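Local coordinates for seryl-tRNA synthetase, cytoplasmic (Candida albicans, PDB 3QO8), which attaches serine to tRNA(Ser) in two steps, first activating it with ATP to seryl-adenylate and then transferring it to the acceptor end of the tRNA, at residues 243-246 with 247-251; 221-224 with 225-228; 404-408 with 409-413; 343-346 with 347-350; 364-367 with 368-371. All blocks are in the same frame, centred on the assembly; numbering follows the deposited sequence.

Interaction 1: residues 243-246 with 247-251; sequences LIAT and SEQPI. With SSA (5'-O-(N-(L-seryl)-sulfamoyl)adenosine), chain B.
The seryl end of the active site is formed here, where Thr246 and Glu248 meet at the start of helix 248-252 and hold the amino group of the bound seryl-adenylate analogue SSA. Thr246 OG1 accepts from Glu248 N at 3.0 Å, a capping bond with an N-H...O angle of 159°. The Thr246 hydroxyl oxygen lies opposite its own backbone N (chi1 159°), which swings it over the first turn of the helix. The same oxygen accepts from SSA N10 at 3.0 Å and is also hydrogen-bonded to Lys300. Glu248 reaches out with an extended chain. In the conformer given here, one of two, its OE1 accepts from SSA N10 at 2.8 Å. The other carboxylate oxygen, OE2, is held by Gln377. In this conformer one carboxylate thus spans the ligand and a second-shell amide.

Gln249 ties the incoming loop back to the helix twice. Its side-chain OE1 accepts from Ala245 N at 2.9 Å, with the donor tilted 21° from the carbonyl plane. Its backbone N donates to Thr246 O at 3.0 Å, from above the plane of the Thr246 carbonyl. On the apolar side, Ile244 CG2 packs on Pro250 CD at 3.8 Å, and the two side chains cross at about a right angle. Ile244 CD1 touches Pro250 CG as well. Pro250 also packs on Phe179 of the second subunit. The Thr-Ser-Glu sequence at this turn matches the serine-binding site expected of a class II seryl-tRNA synthetase.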
# COMPACT_ATOMS: atom_id res chain seq x y z
N LEU A 243 -6.43 0.06 5.91
CA LEU A 243 -5.75 0.78 4.84
C LEU A 243 -6.47 2.11 4.58
O LEU A 243 -7.70 2.17 4.62
CB LEU A 243 -5.74 -0.06 3.56
CG LEU A 243 -4.77 -1.25 3.61
CD1 LEU A 243 -4.93 -2.08 2.34
CD2 LEU A 243 -3.34 -0.76 3.75
N ILE A 244 -5.70 3.16 4.31
CA ILE A 244 -6.30 4.48 4.11
C ILE A 244 -6.92 4.62 2.72
O ILE A 244 -6.44 4.01 1.77
CB ILE A 244 -5.26 5.61 4.33
CG1 ILE A 244 -4.20 5.62 3.22
CG2 ILE A 244 -4.63 5.48 5.76
CD1 ILE A 244 -3.17 6.77 3.33
N ALA A 245 -7.99 5.41 2.63
CA ALA A 245 -8.64 5.72 1.36
C ALA A 245 -8.03 6.97 0.74
O ALA A 245 -8.20 7.23 -0.45
CB ALA A 245 -10.17 5.93 1.58
N THR A 246 -7.30 7.74 1.55
CA THR A 246 -6.74 9.01 1.10
C THR A 246 -5.79 9.49 2.18
O THR A 246 -6.02 9.25 3.37
CB THR A 246 -7.85 10.10 0.87
OG1 THR A 246 -7.27 11.41 0.92
CG2 THR A 246 -8.93 10.02 1.95
N SER A 247 -4.71 10.17 1.79
CA SER A 247 -3.77 10.69 2.78
C SER A 247 -4.41 11.72 3.71
O SER A 247 -3.86 12.04 4.76
CB SER A 247 -2.48 11.23 2.13
OG SER A 247 -2.75 12.32 1.25
N GLU A 248 -5.58 12.21 3.31
CA GLU A 248 -6.37 13.10 4.16
C GLU A 248 -6.54 12.49 5.55
O GLU A 248 -6.44 13.18 6.56
CB GLU A 248 -7.76 13.33 3.54
CG GLU A 248 -8.67 14.23 4.36
CD GLU A 248 -10.16 14.04 4.05
OE1 GLU A 248 -10.54 13.70 2.90
OE2 GLU A 248 -10.97 14.24 4.99
N GLN A 249 -6.79 11.19 5.58
CA GLN A 249 -7.08 10.51 6.84
C GLN A 249 -5.91 10.57 7.84
O GLN A 249 -6.06 11.12 8.93
CB GLN A 249 -7.59 9.10 6.57
CG GLN A 249 -9.04 9.12 6.09
CD GLN A 249 -9.44 7.90 5.26
OE1 GLN A 249 -8.60 7.10 4.85
NE2 GLN A 249 -10.74 7.76 5.01
N PRO A 250 -4.73 10.02 7.47
CA PRO A 250 -3.64 10.08 8.46
C PRO A 250 -3.10 11.51 8.66
O PRO A 250 -2.71 11.86 9.77
CB PRO A 250 -2.56 9.15 7.87
CG PRO A 250 -2.84 9.09 6.37
CD PRO A 250 -4.38 9.24 6.26
N ILE A 251 -3.09 12.32 7.62
CA ILE A 251 -2.57 13.67 7.76
C ILE A 251 -3.49 14.53 8.63
O ILE A 251 -3.03 15.40 9.37
CB ILE A 251 -2.29 14.31 6.37
CG1 ILE A 251 -1.21 13.51 5.64
CG2 ILE A 251 -1.92 15.80 6.54
CD1 ILE A 251 -0.85 14.00 4.22
N10 SSA B . -9.16 13.71 0.51
CA SSA B . -10.18 14.08 -0.46
CB SSA B . -9.62 15.09 -1.46
OG SSA B . -8.66 14.45 -2.33
C9 SSA B . -10.69 12.86 -1.18
O9 SSA B . -10.18 11.76 -1.01
N8 SSA B . -11.71 13.05 -2.01
S1 SSA B . -12.18 11.96 -3.08
O1S SSA B . -12.80 10.82 -2.48
O2S SSA B . -13.09 12.59 -3.99
O5' SSA B . -10.97 11.50 -3.91
C5' SSA B . -10.12 12.44 -4.55
C4' SSA B . -9.88 12.00 -6.00
O4' SSA B . -9.28 10.71 -6.11
C3' SSA B . -11.15 11.89 -6.82
O3' SSA B . -11.59 13.19 -7.22
C2' SSA B . -10.66 11.02 -7.98
O2' SSA B . -9.92 11.82 -8.93
C1' SSA B . -9.67 10.07 -7.31
N9 SSA B . -10.34 8.79 -6.99
C8 SSA B . -11.29 8.58 -6.07
N7 SSA B . -11.65 7.27 -6.10
C5 SSA B . -10.90 6.68 -7.04
C6 SSA B . -10.81 5.38 -7.50
N6 SSA B . -11.61 4.43 -6.96
N1 SSA B . -9.93 5.08 -8.49
C2 SSA B . -9.15 6.03 -9.01
N3 SSA B . -9.20 7.30 -8.58
C4 SSA B . -10.08 7.64 -7.61

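Interaction 2: residues 221-224 with 225-228; sequences TAQL and SQFD
Gln223 and Gln226 exchange two hydrogen bonds at the entry to helix 224-229. Gln223 N donates to the side-chain Gln226 OE1 at 3.0 Å, and Gln226 N donates back to the backbone Gln223 O at 2.9 Å. In the first bond the N-H...O angle is 158° and the donor is tilted from the carbonyl plane. In the second the donor stands above the plane of the Gln223 backbone carbonyl. The first bond resembles the return bond of a capping box, while the other runs to a backbone carbonyl. The side chain of Gln226 runs extended to bring OE1 back to Gln223, and the two side-chain amide planes are turned 76° apart. Its NE2 is used elsewhere and bonds to Glu230.

Gln223 NE2 donates to Ser225 OG at 3.1 Å, with the hydroxyl tilted from the amide plane. A water accepts from Ser225 N at 2.9 Å and more weakly from Gln223 NE2. Gln223 OE1 takes the N-H of Asn346. Further along, Asp228 N donates to Leu224 O at 3.2 Å. Beside these bonds, Ala222 CB packs against Phe227 CE2 at 4.0 Å.

The contact lies at the surface, where the loop after helix 215-218 enters helix 224-229. Thr221, Ala222 and Gln226 rest on Gln249 of helix 248-252. Phe227 meets Tyr242 of strand 239-243 edge-to-face, and Gln223 reaches the loop before strand 350-358.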
# COMPACT_ATOMS: atom_id res chain seq x y z
N THR A 221 -11.66 10.25 12.20
CA THR A 221 -11.64 11.12 11.02
C THR A 221 -12.51 10.63 9.86
O THR A 221 -12.88 11.42 9.00
CB THR A 221 -10.20 11.43 10.57
OG1 THR A 221 -10.21 12.47 9.58
CG2 THR A 221 -9.50 10.17 10.05
N ALA A 222 -12.85 9.34 9.85
CA ALA A 222 -13.71 8.78 8.81
C ALA A 222 -15.14 8.57 9.33
O ALA A 222 -15.33 8.22 10.50
CB ALA A 222 -13.14 7.47 8.29
N GLN A 223 -16.13 8.77 8.47
CA GLN A 223 -17.52 8.53 8.86
C GLN A 223 -17.88 7.05 8.70
O GLN A 223 -17.22 6.33 7.96
CB GLN A 223 -18.50 9.44 8.08
CG GLN A 223 -18.53 9.25 6.56
CD GLN A 223 -19.46 10.26 5.86
OE1 GLN A 223 -19.14 11.45 5.74
NE2 GLN A 223 -20.62 9.79 5.39
N LEU A 224 -18.93 6.63 9.39
CA LEU A 224 -19.34 5.22 9.42
C LEU A 224 -19.46 4.59 8.04
O LEU A 224 -19.02 3.46 7.82
CB LEU A 224 -20.68 5.07 10.15
CG LEU A 224 -21.26 3.66 10.17
CD1 LEU A 224 -20.30 2.70 10.85
CD2 LEU A 224 -22.62 3.63 10.84
N SER A 225 -20.06 5.31 7.10
CA SER A 225 -20.27 4.78 5.76
C SER A 225 -18.96 4.37 5.09
O SER A 225 -18.94 3.47 4.25
CB SER A 225 -21.02 5.78 4.88
OG SER A 225 -20.19 6.86 4.52
N GLN A 226 -17.87 5.03 5.45
CA GLN A 226 -16.56 4.69 4.89
C GLN A 226 -16.10 3.32 5.41
O GLN A 226 -15.53 2.53 4.66
CB GLN A 226 -15.53 5.79 5.17
CG GLN A 226 -15.88 7.12 4.48
CD GLN A 226 -14.90 8.25 4.78
OE1 GLN A 226 -15.13 9.06 5.68
NE2 GLN A 226 -13.81 8.31 4.02
N PHE A 227 -16.37 3.03 6.68
CA PHE A 227 -16.02 1.72 7.22
C PHE A 227 -16.81 0.60 6.54
O PHE A 227 -16.34 -0.53 6.45
CB PHE A 227 -16.23 1.69 8.73
CG PHE A 227 -15.18 2.43 9.51
CD1 PHE A 227 -14.00 1.81 9.88
CD2 PHE A 227 -15.37 3.76 9.86
CE1 PHE A 227 -13.03 2.49 10.59
CE2 PHE A 227 -14.40 4.45 10.57
CZ PHE A 227 -13.23 3.81 10.93
N ASP A 228 -18.00 0.93 6.06
CA ASP A 228 -18.90 -0.07 5.48
C ASP A 228 -18.56 -0.50 4.05
O ASP A 228 -18.52 -1.69 3.75
CB ASP A 228 -20.35 0.43 5.53
CG ASP A 228 -20.92 0.43 6.94
OD1 ASP A 228 -20.50 -0.42 7.75
OD2 ASP A 228 -21.78 1.29 7.24
O HOH W 1 -21.71 7.71 7.50

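Interaction 3: residues 404-408 with 409-413; sequences TLSAT and ERTIC. With SSA (5'-O-(N-(L-seryl)-sulfamoyl)adenosine), chain B.
Thr411 carries OG1 on the side opposite its carbonyl carbon (chi1 -66°), while Ser406 carries OG opposite its backbone N (chi1 178°). These torsions bring the two hydroxyls together. Ser406 OG donates to Thr411 OG1 at 2.8 Å, and Thr411 OG1 in turn donates to Ala407 O at 3.0 Å. Ala407 O also accepts from Thr411 N at 2.9 Å, nearly along the C=O axis. The hydroxyl donor comes from above the carbonyl plane. A water donates to Thr411 OG1 and accepts from Ala407 N, completing the small network.

Ala407 is the N-cap of helix 408-419, which in class II synthetases carries the motif 3 arginine. Here that residue is Arg410. C2' of the SSA ribose lies over one face of its guanidinium, 3.5 Å above the plane and offset toward the rim. Arg410 NE bonds to Phe293 O and NH1 to Glu366 O, which fixes the rotation of the group. On the ribose, Ala407 CB touches SSA C1' at 3.4 Å. At the seryl end, Thr404 OG1 donates to SSA OG at 2.6 Å. The backbone steps from Leu405 to Ser406 through a classic beta bulge facing Ile301 of strand 297-307.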
# COMPACT_ATOMS: atom_id res chain seq x y z
N THR A 404 -7.94 17.45 -3.38
CA THR A 404 -7.10 16.72 -4.30
C THR A 404 -6.20 17.72 -5.02
O THR A 404 -6.65 18.78 -5.41
CB THR A 404 -7.94 16.02 -5.37
OG1 THR A 404 -9.04 15.34 -4.74
CG2 THR A 404 -7.08 15.03 -6.16
N LEU A 405 -4.92 17.39 -5.20
CA LEU A 405 -4.16 18.06 -6.24
C LEU A 405 -4.22 17.17 -7.48
O LEU A 405 -4.79 17.56 -8.49
CB LEU A 405 -2.70 18.33 -5.85
CG LEU A 405 -1.98 19.06 -7.00
CD1 LEU A 405 -2.39 20.54 -7.07
CD2 LEU A 405 -0.48 18.92 -6.94
N SER A 406 -3.66 15.97 -7.39
CA SER A 406 -3.79 15.00 -8.49
C SER A 406 -3.90 13.57 -8.00
O SER A 406 -2.99 13.07 -7.33
CB SER A 406 -2.62 15.11 -9.47
OG SER A 406 -2.73 14.13 -10.50
N ALA A 407 -5.02 12.93 -8.30
CA ALA A 407 -5.12 11.48 -8.22
C ALA A 407 -4.47 10.99 -9.50
O ALA A 407 -5.00 11.20 -10.59
CB ALA A 407 -6.57 11.05 -8.14
N THR A 408 -3.30 10.37 -9.39
CA THR A 408 -2.43 10.31 -10.56
C THR A 408 -2.91 9.37 -11.68
O THR A 408 -2.85 9.72 -12.86
CB THR A 408 -0.95 9.99 -10.16
OG1 THR A 408 -0.91 8.72 -9.50
CG2 THR A 408 -0.42 11.07 -9.19
N GLU A 409 -3.37 8.18 -11.32
CA GLU A 409 -3.85 7.26 -12.36
C GLU A 409 -5.04 7.88 -13.12
O GLU A 409 -5.11 7.80 -14.35
CB GLU A 409 -4.23 5.89 -11.77
CG GLU A 409 -3.01 4.93 -11.55
CD GLU A 409 -2.27 5.16 -10.23
OE1 GLU A 409 -2.67 6.04 -9.45
OE2 GLU A 409 -1.27 4.44 -9.97
N ARG A 410 -5.97 8.50 -12.40
CA ARG A 410 -7.12 9.12 -13.07
C ARG A 410 -6.70 10.34 -13.89
O ARG A 410 -7.21 10.59 -14.99
CB ARG A 410 -8.26 9.47 -12.11
CG ARG A 410 -9.50 9.98 -12.86
CD ARG A 410 -10.70 10.24 -11.94
NE ARG A 410 -11.19 8.99 -11.36
CZ ARG A 410 -12.30 8.90 -10.64
NH1 ARG A 410 -13.05 9.98 -10.44
NH2 ARG A 410 -12.67 7.72 -10.15
N THR A 411 -5.74 11.10 -13.37
CA THR A 411 -5.19 12.21 -14.13
C THR A 411 -4.50 11.72 -15.40
O THR A 411 -4.59 12.36 -16.44
CB THR A 411 -4.21 13.05 -13.28
OG1 THR A 411 -4.95 13.69 -12.23
CG2 THR A 411 -3.54 14.12 -14.13
N ILE A 412 -3.82 10.58 -15.33
CA ILE A 412 -3.25 9.99 -16.53
C ILE A 412 -4.35 9.71 -17.55
O ILE A 412 -4.18 10.00 -18.75
CB ILE A 412 -2.48 8.69 -16.24
CG1 ILE A 412 -1.14 9.01 -15.55
CG2 ILE A 412 -2.27 7.90 -17.55
CD1 ILE A 412 -0.39 7.77 -14.98
N CYS A 413 -5.48 9.18 -17.10
CA CYS A 413 -6.58 8.92 -18.03
C CYS A 413 -6.99 10.17 -18.81
O CYS A 413 -7.24 10.12 -20.01
CB CYS A 413 -7.79 8.35 -17.29
SG CYS A 413 -7.48 6.74 -16.55
N10 SSA B . -9.16 13.71 0.51
CA SSA B . -10.18 14.08 -0.46
CB SSA B . -9.62 15.09 -1.46
OG SSA B . -8.66 14.45 -2.33
C9 SSA B . -10.69 12.86 -1.18
O9 SSA B . -10.18 11.76 -1.01
N8 SSA B . -11.71 13.05 -2.01
S1 SSA B . -12.18 11.96 -3.08
O1S SSA B . -12.80 10.82 -2.48
O2S SSA B . -13.09 12.59 -3.99
O5' SSA B . -10.97 11.50 -3.91
C5' SSA B . -10.12 12.44 -4.55
C4' SSA B . -9.88 12.00 -6.00
O4' SSA B . -9.28 10.71 -6.11
C3' SSA B . -11.15 11.89 -6.82
O3' SSA B . -11.59 13.19 -7.22
C2' SSA B . -10.66 11.02 -7.98
O2' SSA B . -9.92 11.82 -8.93
C1' SSA B . -9.67 10.07 -7.31
N9 SSA B . -10.34 8.79 -6.99
C8 SSA B . -11.29 8.58 -6.07
N7 SSA B . -11.65 7.27 -6.10
C5 SSA B . -10.90 6.68 -7.04
C6 SSA B . -10.81 5.38 -7.50
N6 SSA B . -11.61 4.43 -6.96
N1 SSA B . -9.93 5.08 -8.49
C2 SSA B . -9.15 6.03 -9.01
N3 SSA B . -9.20 7.30 -8.58
C4 SSA B . -10.08 7.64 -7.61
O HOH W 2 -6.84 14.14 -10.12

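Interaction 4: residues 343-346 with 347-350; sequences ELNN and AAAK. With MG (magnesium ion), chain E.
Asn345 OD1 is gripped by two successive backbone N-H groups, those of Ala347 and Ala348. The bond from Ala348 N is 3.0 Å long and lies almost in line with the side-chain C=O, at a C=O...N angle of 170°. The bond from Ala347 N is also 3.0 Å but weak, because its N-H points poorly at the oxygen. The amide is placed there by chi1 of 74°, which sets CG of Asn345 between its own backbone N and carbonyl carbon. The side chain thus folds back over the turn that follows.

That turn is type I, from Asn345 to Ala348. Ala348 N also donates to the backbone Asn345 O at 3.2 Å, from above the carbonyl plane, so this one N-H is shared between two oxygens of Asn345. The weak bond from Ala347 N resembles an Asx turn on top of the type I beta turn. Ala348 CB sits 3.6 Å from Asn345 OD1, close beside the bonded oxygen.

Just before the turn, Leu344 O binds a magnesium ion at 2.3 Å, and four waters are also bound to this metal. One of them donates to Asn346 OD1 at 2.8 Å, so Asn346 acts in the second shell. The Leu344 side chain turns to the later residues, with CD1 3.9 Å from Ala348 O.

The turn belongs to the loop between strands 334-338 and 350-358. Ala347 packs on Tyr376 and Gln377 of helix 376-381, and Ala349 and Lys350 pack on Trp313 of helix 312-329. Arg25 of the N-terminal helix 15-25 bonds to Asn345 O.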
# COMPACT_ATOMS: atom_id res chain seq x y z
N GLU A 343 -25.12 15.89 -1.48
CA GLU A 343 -23.96 15.09 -1.87
C GLU A 343 -22.70 15.39 -1.06
O GLU A 343 -21.61 14.95 -1.41
CB GLU A 343 -23.67 15.31 -3.36
CG GLU A 343 -24.76 14.80 -4.27
CD GLU A 343 -24.71 13.30 -4.41
OE1 GLU A 343 -23.65 12.79 -4.83
OE2 GLU A 343 -25.72 12.64 -4.11
N LEU A 344 -22.84 16.16 0.01
CA LEU A 344 -21.70 16.44 0.89
C LEU A 344 -21.54 15.34 1.92
O LEU A 344 -22.53 14.90 2.51
CB LEU A 344 -21.89 17.78 1.63
CG LEU A 344 -22.01 19.04 0.77
CD1 LEU A 344 -22.22 20.26 1.66
CD2 LEU A 344 -20.78 19.19 -0.11
N ASN A 345 -20.31 14.89 2.15
CA ASN A 345 -20.05 13.99 3.28
C ASN A 345 -20.19 14.76 4.59
O ASN A 345 -20.22 16.00 4.57
CB ASN A 345 -18.68 13.29 3.15
CG ASN A 345 -17.50 14.22 3.44
OD1 ASN A 345 -17.63 15.21 4.15
ND2 ASN A 345 -16.33 13.86 2.91
N ASN A 346 -20.27 14.05 5.72
CA ASN A 346 -20.52 14.68 7.02
C ASN A 346 -19.56 15.81 7.37
O ASN A 346 -19.96 16.79 7.99
CB ASN A 346 -20.47 13.64 8.15
CG ASN A 346 -21.59 12.63 8.09
OD1 ASN A 346 -22.54 12.78 7.33
ND2 ASN A 346 -21.48 11.59 8.91
N ALA A 347 -18.29 15.66 7.02
CA ALA A 347 -17.30 16.63 7.47
C ALA A 347 -17.36 17.95 6.71
O ALA A 347 -17.00 19.00 7.25
CB ALA A 347 -15.87 16.02 7.43
N ALA A 348 -17.82 17.92 5.46
CA ALA A 348 -17.73 19.08 4.59
C ALA A 348 -18.85 20.08 4.83
O ALA A 348 -20.02 19.72 4.80
CB ALA A 348 -17.73 18.64 3.12
N ALA A 349 -18.47 21.34 5.07
CA ALA A 349 -19.44 22.43 5.11
C ALA A 349 -19.67 22.97 3.70
O ALA A 349 -20.72 23.53 3.41
CB ALA A 349 -18.98 23.55 6.04
N LYS A 350 -18.67 22.79 2.83
CA LYS A 350 -18.75 23.24 1.44
C LYS A 350 -17.76 22.43 0.62
O LYS A 350 -16.65 22.16 1.09
CB LYS A 350 -18.38 24.73 1.35
CG LYS A 350 -18.50 25.33 -0.05
CD LYS A 350 -18.09 26.80 -0.05
CE LYS A 350 -18.25 27.43 -1.43
NZ LYS A 350 -19.67 27.52 -1.90
MG MG E . -24.21 13.38 3.08
O HOH W 3 -24.27 14.03 5.54
O HOH W 4 -22.82 11.27 3.46
O HOH W 5 -25.50 15.46 2.54
O HOH W 6 -25.99 11.80 3.57

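Interaction 5: residues 364-367 with 368-371; sequences YKEL and VSCS. With MG (magnesium ion), chain C; SSA (5'-O-(N-(L-seryl)-sulfamoyl)adenosine), chain B.
Val368, Leu367 and Glu366 carry this contact, at a bend within strand 363-372. Val368 lies against the peptide before it. Its CG2 touches Leu367 O at 3.2 Å and approaches Leu367 CB at 4.3 Å. Leu367 and Val368 both face Leu354 on the neighbouring strand 350-358, which makes a classic beta bulge. The bulge fits the bend between segments 364-367 and 368-371, whose directions differ by 56°.

From before and after the bend, Glu366 and Ser369 converge on one magnesium ion. Glu366 has CG opposite its backbone N (chi1 176°) and an extended chain, which carries its carboxylate out to the ribose 3'-hydroxyl and the metal. Glu366 OE2 binds the metal at 2.4 Å and accepts from SSA O3' at 2.7 Å. Ser369 OG binds the same ion at 2.4 Å and is also hydrogen-bonded to Asp353. A sulfamoyl oxygen of the ligand, SSA O2S, joins them at 2.4 Å, and three waters complete six ligands. The metal thus bridges the protein to the group that stands in for the phosphate of seryl-adenylate.

The backbone holds the ribose too. Leu367 O accepts from SSA O2' at 3.1 Å. Val368 also packs on Thr404 across the sheet, beside the seryl end of the ligand. Metal and ribose binding by one bent strand places this contact in the ATP-binding site of the class II catalytic core.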
# COMPACT_ATOMS: atom_id res chain seq x y z
N TYR A 364 -17.45 15.78 -18.84
CA TYR A 364 -16.62 16.21 -17.73
C TYR A 364 -16.61 15.12 -16.67
O TYR A 364 -17.67 14.60 -16.31
CB TYR A 364 -17.20 17.48 -17.12
CG TYR A 364 -16.96 18.73 -17.94
CD1 TYR A 364 -15.69 19.31 -18.00
CD2 TYR A 364 -18.01 19.36 -18.62
CE1 TYR A 364 -15.47 20.46 -18.73
CE2 TYR A 364 -17.80 20.51 -19.36
CZ TYR A 364 -16.52 21.06 -19.41
OH TYR A 364 -16.28 22.20 -20.11
N LYS A 365 -15.43 14.79 -16.16
CA LYS A 365 -15.30 13.77 -15.12
C LYS A 365 -14.53 14.29 -13.92
O LYS A 365 -13.52 14.97 -14.08
CB LYS A 365 -14.55 12.54 -15.65
CG LYS A 365 -15.10 11.99 -16.97
CD LYS A 365 -16.33 11.15 -16.73
CE LYS A 365 -15.98 9.68 -16.68
NZ LYS A 365 -17.20 8.84 -16.53
N GLU A 366 -15.00 13.95 -12.73
CA GLU A 366 -14.38 14.41 -11.51
C GLU A 366 -12.89 14.00 -11.38
O GLU A 366 -12.57 12.82 -11.46
CB GLU A 366 -15.15 13.84 -10.33
CG GLU A 366 -14.52 14.19 -8.98
CD GLU A 366 -14.96 13.24 -7.89
OE1 GLU A 366 -16.03 12.60 -8.03
OE2 GLU A 366 -14.24 13.14 -6.88
N LEU A 367 -12.00 14.97 -11.19
CA LEU A 367 -10.59 14.68 -10.88
C LEU A 367 -10.19 15.19 -9.49
O LEU A 367 -9.17 14.79 -8.94
CB LEU A 367 -9.64 15.33 -11.89
CG LEU A 367 -9.68 14.84 -13.34
CD1 LEU A 367 -8.47 15.37 -14.08
CD2 LEU A 367 -9.70 13.32 -13.40
N VAL A 368 -10.97 16.12 -8.96
CA VAL A 368 -10.62 16.82 -7.74
C VAL A 368 -11.85 17.12 -6.89
O VAL A 368 -12.87 17.57 -7.42
CB VAL A 368 -9.91 18.17 -8.06
CG1 VAL A 368 -9.82 19.05 -6.81
CG2 VAL A 368 -8.53 17.93 -8.66
N SER A 369 -11.75 16.85 -5.58
CA SER A 369 -12.70 17.40 -4.62
C SER A 369 -11.95 18.28 -3.64
O SER A 369 -10.88 17.90 -3.15
CB SER A 369 -13.43 16.30 -3.84
OG SER A 369 -14.42 15.69 -4.64
N CYS A 370 -12.52 19.44 -3.34
CA CYS A 370 -11.92 20.43 -2.47
C CYS A 370 -12.97 20.81 -1.42
O CYS A 370 -14.04 21.30 -1.77
CB CYS A 370 -11.52 21.67 -3.29
SG CYS A 370 -10.81 23.07 -2.32
N SER A 371 -12.66 20.58 -0.15
CA SER A 371 -13.64 20.73 0.93
C SER A 371 -13.12 21.59 2.06
O SER A 371 -11.97 21.46 2.46
CB SER A 371 -13.98 19.35 1.51
OG SER A 371 -14.53 18.49 0.53
MG MG C . -15.21 13.42 -4.68
N10 SSA B . -9.16 13.71 0.51
CA SSA B . -10.18 14.08 -0.46
CB SSA B . -9.62 15.09 -1.46
OG SSA B . -8.66 14.45 -2.33
C9 SSA B . -10.69 12.86 -1.18
O9 SSA B . -10.18 11.76 -1.01
N8 SSA B . -11.71 13.05 -2.01
S1 SSA B . -12.18 11.96 -3.08
O1S SSA B . -12.80 10.82 -2.48
O2S SSA B . -13.09 12.59 -3.99
O5' SSA B . -10.97 11.50 -3.91
C5' SSA B . -10.12 12.44 -4.55
C4' SSA B . -9.88 12.00 -6.00
O4' SSA B . -9.28 10.71 -6.11
C3' SSA B . -11.15 11.89 -6.82
O3' SSA B . -11.59 13.19 -7.22
C2' SSA B . -10.66 11.02 -7.98
O2' SSA B . -9.92 11.82 -8.93
C1' SSA B . -9.67 10.07 -7.31
N9 SSA B . -10.34 8.79 -6.99
C8 SSA B . -11.29 8.58 -6.07
N7 SSA B . -11.65 7.27 -6.10
C5 SSA B . -10.90 6.68 -7.04
C6 SSA B . -10.81 5.38 -7.50
N6 SSA B . -11.61 4.43 -6.96
N1 SSA B . -9.93 5.08 -8.49
C2 SSA B . -9.15 6.03 -9.01
N3 SSA B . -9.20 7.30 -8.58
C4 SSA B . -10.08 7.64 -7.61
O HOH W 7 -16.55 11.29 -4.76
O HOH W 8 -17.29 14.28 -5.45
O HOH W 9 -15.85 13.60 -2.17

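Along the chain the order is interaction 2, 1, 4, 5, 3. Interactions 1, 3 and 5 all touch the same SSA molecule. Interactions 3 and 5, with centres about 10 Å apart, both reach the same mixed sheet, interaction 3 continuing into helix 408-419. They are joined by Thr404 on Ser369 and Arg410 on Glu366. Interaction 1 lies about 16 and 17 Å from them, between centres, and meets the seryl end of the ligand. Interaction 2 touches both interaction 1, through Gln249, and interaction 4, through Gln223 and Asn346. Interaction 4 also packs on Ser371 of interaction 5. Segments distant in sequence thus combine into one catalytic site. Interactions 2 and 4 adjoin it outside the contacts with SSA, interaction 4 holding a separate magnesium ion.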